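Local coordinates for enoyl-CoA hydratase/isomerase family protein (Bacillus anthracis, PDB 3KQF) that probably catalyses the reversible hydration of enoyl-CoA thioesters to 3-hydroxyacyl-CoA, at residues P209-A218 / A237-D246. Numbering follows the deposited sequence.
Sequences PIAVRLAKEA and AYEGVIHTKD
Ala237 meets the helix of 209-218 through two small contacts: its CB lies against Ala218 CB and, at 4.3 Å, against Leu214 CD2. The other branch of Leu214 dips deeper, its CD1 resting 3.4 Å from Ala237 O, a carbonyl already engaged as acceptor for Gly240 N. Gly240 has no side chain, and Leu214 CD1 rests directly on its backbone, 3.7 Å from Gly240 C, with Ile210 CG2 near Gly240 O. Val241 fills the middle. With CG1 anti to its own carbonyl carbon (chi1 -65°), that methyl is 3.5 Å from Leu214 CD1, the two side chains lying alongside each other and pointing opposite ways, and it also packs on Ala211 CA; CG2 instead lies over one face of the Tyr238 ring, toward the rim. Thr244 then divides its branches. Its CG2 meets Ile210 CD1 tip to tip at 3.9 Å, while OG1 bonds back to Val241 O with a C=O...OG1 angle of 137° and also caps Arg247 N, marking the start of helix 245-255. Asp246 closes the interface: its OD2 sits 3.7 Å from Pro209 CD, and a water bridges this oxygen to Ile210 N in the first turn of helix 209-222. The carboxylate is further held by Lys263 N at OD1 and Gly264 N at OD2, tying the C-terminal tail to the same corner. No direct hydrogen bond crosses between the segments. Ile144 of the second subunit packs on Ala211, and Arg85 of that same neighbouring subunit forms a salt bridge with Glu239. The axes of 209-218 and 237-242 approach to 9.6 Å, with an angle of 177° between their N-to-C directions, the geometry of an antiparallel helical hairpin, here in the C-terminal helical region of a crotonase-fold subunit.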
loop_
_atom_site.group_PDB
_atom_site.type_symbol
_atom_site.label_atom_id
_atom_site.label_comp_id
_atom_site.label_asym_id
_atom_site.label_seq_id
_atom_site.Cartn_x
_atom_site.Cartn_y
_atom_site.Cartn_z
ATOM N N PRO A 209 13.031 10.361 22.737
ATOM C CA PRO A 209 13.927 10.068 21.606
ATOM C C PRO A 209 14.321 8.615 21.440
ATOM O O PRO A 209 14.570 8.189 20.321
ATOM C CB PRO A 209 15.154 10.964 21.851
ATOM C CG PRO A 209 15.087 11.356 23.279
ATOM C CD PRO A 209 13.636 11.271 23.719
ATOM N N ILE A 210 14.435 7.864 22.535
ATOM C CA ILE A 210 14.773 6.438 22.423
ATOM C C ILE A 210 13.586 5.741 21.761
ATOM O O ILE A 210 13.751 4.920 20.851
ATOM C CB ILE A 210 15.080 5.815 23.804
ATOM C CG1 ILE A 210 16.341 6.440 24.394
ATOM C CG2 ILE A 210 15.200 4.307 23.695
ATOM C CD1 ILE A 210 16.670 5.957 25.785
ATOM N N ALA A 211 12.381 6.135 22.162
ATOM C CA ALA A 211 11.138 5.574 21.630
ATOM C C ALA A 211 10.954 5.886 20.129
ATOM O O ALA A 211 10.633 5.002 19.332
ATOM C CB ALA A 211 9.927 6.111 22.439
ATOM N N VAL A 212 11.210 7.136 19.747
ATOM C CA VAL A 212 11.081 7.550 18.347
ATOM C C VAL A 212 12.094 6.780 17.487
ATOM O O VAL A 212 11.748 6.272 16.415
ATOM C CB VAL A 212 11.240 9.068 18.174
ATOM C CG1 VAL A 212 11.333 9.470 16.678
ATOM C CG2 VAL A 212 10.086 9.817 18.854
ATOM N N ARG A 213 13.336 6.701 17.955
ATOM C CA ARG A 213 14.388 5.984 17.220
ATOM C C ARG A 213 14.056 4.508 17.071
ATOM O O ARG A 213 14.235 3.934 15.991
ATOM C CB ARG A 213 15.762 6.159 17.892
ATOM C CG ARG A 213 16.261 7.601 17.824
ATOM C CD ARG A 213 17.777 7.702 18.036
ATOM N NE ARG A 213 18.264 9.080 17.951
ATOM C CZ ARG A 213 19.547 9.432 17.823
ATOM N NH1 ARG A 213 20.503 8.511 17.712
ATOM N NH2 ARG A 213 19.879 10.718 17.765
ATOM N N LEU A 214 13.583 3.894 18.157
ATOM C CA LEU A 214 13.176 2.474 18.109
ATOM C C LEU A 214 11.960 2.270 17.181
ATOM O O LEU A 214 11.878 1.260 16.465
ATOM C CB LEU A 214 12.914 1.937 19.530
ATOM C CG LEU A 214 14.150 1.585 20.349
ATOM C CD1 LEU A 214 13.794 1.352 21.838
ATOM C CD2 LEU A 214 14.839 0.344 19.766
ATOM N N ALA A 215 11.030 3.216 17.174
ATOM C CA ALA A 215 9.871 3.153 16.258
ATOM C C ALA A 215 10.342 3.187 14.811
ATOM O O ALA A 215 9.839 2.437 13.966
ATOM C CB ALA A 215 8.867 4.294 16.523
ATOM N N LYS A 216 11.285 4.081 14.500
ATOM C CA LYS A 216 11.815 4.146 13.140
ATOM C C LYS A 216 12.427 2.801 12.757
ATOM O O LYS A 216 12.155 2.281 11.689
ATOM C CB LYS A 216 12.822 5.304 12.970
ATOM C CG LYS A 216 13.466 5.322 11.571
ATOM C CD LYS A 216 14.257 6.561 11.233
ATOM C CE LYS A 216 14.758 6.527 9.776
ATOM N NZ LYS A 216 15.480 7.779 9.414
ATOM N N GLU A 217 13.225 2.216 13.646
ATOM C CA GLU A 217 13.843 0.924 13.360
ATOM C C GLU A 217 12.803 -0.190 13.192
ATOM O O GLU A 217 12.899 -0.989 12.270
ATOM C CB GLU A 217 14.859 0.557 14.437
ATOM C CG GLU A 217 16.100 1.423 14.385
ATOM C CD GLU A 217 17.150 1.024 15.419
ATOM O OE1 GLU A 217 16.799 0.868 16.610
ATOM O OE2 GLU A 217 18.334 0.903 15.035
ATOM N N ALA A 218 11.823 -0.242 14.087
ATOM C CA ALA A 218 10.794 -1.287 14.027
ATOM C C ALA A 218 9.936 -1.196 12.740
ATOM O O ALA A 218 9.690 -2.204 12.071
ATOM C CB ALA A 218 9.913 -1.227 15.266
ATOM N N ALA A 237 12.077 -4.513 20.259
ATOM C CA ALA A 237 12.211 -3.062 20.318
ATOM C C ALA A 237 11.546 -2.502 21.564
ATOM O O ALA A 237 12.088 -1.589 22.199
ATOM C CB ALA A 237 11.630 -2.412 19.080
ATOM N N TYR A 238 10.370 -3.039 21.909
ATOM C CA TYR A 238 9.614 -2.594 23.087
ATOM C C TYR A 238 10.450 -2.821 24.382
ATOM O O TYR A 238 10.388 -2.031 25.329
ATOM C CB TYR A 238 8.260 -3.312 23.130
ATOM C CG TYR A 238 7.285 -2.817 24.181
ATOM C CD1 TYR A 238 6.431 -1.753 23.920
ATOM C CD2 TYR A 238 7.183 -3.448 25.412
ATOM C CE1 TYR A 238 5.522 -1.310 24.874
ATOM C CE2 TYR A 238 6.268 -3.016 26.365
ATOM C CZ TYR A 238 5.442 -1.945 26.085
ATOM O OH TYR A 238 4.528 -1.509 27.032
ATOM N N GLU A 239 11.270 -3.864 24.393
ATOM C CA GLU A 239 12.143 -4.128 25.542
ATOM C C GLU A 239 13.130 -2.980 25.724
ATOM O O GLU A 239 13.588 -2.717 26.824
ATOM C CB GLU A 239 12.903 -5.441 25.344
ATOM C CG GLU A 239 12.008 -6.647 25.228
ATOM C CD GLU A 239 11.289 -6.963 26.523
ATOM O OE1 GLU A 239 10.073 -7.246 26.475
ATOM O OE2 GLU A 239 11.934 -6.891 27.590
ATOM N N GLY A 240 13.455 -2.301 24.627
ATOM C CA GLY A 240 14.367 -1.166 24.661
ATOM C C GLY A 240 13.798 0.087 25.311
ATOM O O GLY A 240 14.538 1.014 25.581
ATOM N N VAL A 241 12.486 0.149 25.530
ATOM C CA VAL A 241 11.896 1.344 26.167
ATOM C C VAL A 241 11.381 1.115 27.567
ATOM O O VAL A 241 11.340 2.047 28.376
ATOM C CB VAL A 241 10.743 1.933 25.321
ATOM C CG1 VAL A 241 11.280 2.438 24.033
ATOM C CG2 VAL A 241 9.623 0.888 25.099
ATOM N N ILE A 242 10.996 -0.116 27.881
ATOM C CA ILE A 242 10.419 -0.382 29.203
ATOM C C ILE A 242 11.307 -0.105 30.423
ATOM O O ILE A 242 10.770 0.228 31.475
ATOM C CB ILE A 242 9.736 -1.778 29.309
ATOM C CG1 ILE A 242 10.702 -2.913 28.963
ATOM C CG2 ILE A 242 8.505 -1.805 28.420
ATOM C CD1 ILE A 242 10.041 -4.288 29.016
ATOM N N HIS A 243 12.633 -0.206 30.290
ATOM C CA HIS A 243 13.547 0.041 31.431
ATOM C C HIS A 243 14.121 1.467 31.449
ATOM O O HIS A 243 14.897 1.815 32.339
ATOM C CB HIS A 243 14.711 -0.973 31.403
ATOM C CG HIS A 243 15.629 -0.892 32.589
ATOM N ND1 HIS A 243 16.612 0.070 32.708
ATOM C CD2 HIS A 243 15.738 -1.676 33.689
ATOM C CE1 HIS A 243 17.272 -0.114 33.839
ATOM N NE2 HIS A 243 16.764 -1.168 34.452
ATOM N N THR A 244 13.710 2.306 30.505
ATOM C CA THR A 244 14.263 3.659 30.398
ATOM C C THR A 244 13.723 4.628 31.433
ATOM O O THR A 244 12.621 4.455 31.937
ATOM C CB THR A 244 14.020 4.260 28.976
ATOM O OG1 THR A 244 12.616 4.399 28.719
ATOM C CG2 THR A 244 14.649 3.381 27.901
ATOM N N LYS A 245 14.535 5.627 31.767
ATOM C CA LYS A 245 14.130 6.673 32.694
ATOM C C LYS A 245 13.077 7.545 32.000
ATOM O O LYS A 245 12.159 8.038 32.640
ATOM C CB LYS A 245 15.325 7.519 33.138
ATOM C CG LYS A 245 16.368 6.755 33.923
ATOM C CD LYS A 245 17.401 7.692 34.555
ATOM C CE LYS A 245 18.443 6.905 35.355
ATOM N NZ LYS A 245 19.467 7.792 35.997
ATOM N N ASP A 246 13.201 7.719 30.684
ATOM C CA ASP A 246 12.205 8.500 29.933
ATOM C C ASP A 246 10.795 7.904 30.080
ATOM O O ASP A 246 9.828 8.646 30.235
ATOM C CB ASP A 246 12.581 8.652 28.450
ATOM C CG ASP A 246 13.603 9.769 28.189
ATOM O OD1 ASP A 246 13.857 10.602 29.086
ATOM O OD2 ASP A 246 14.122 9.826 27.039
HETATM O O HOH W 1 12.973 8.247 25.138
#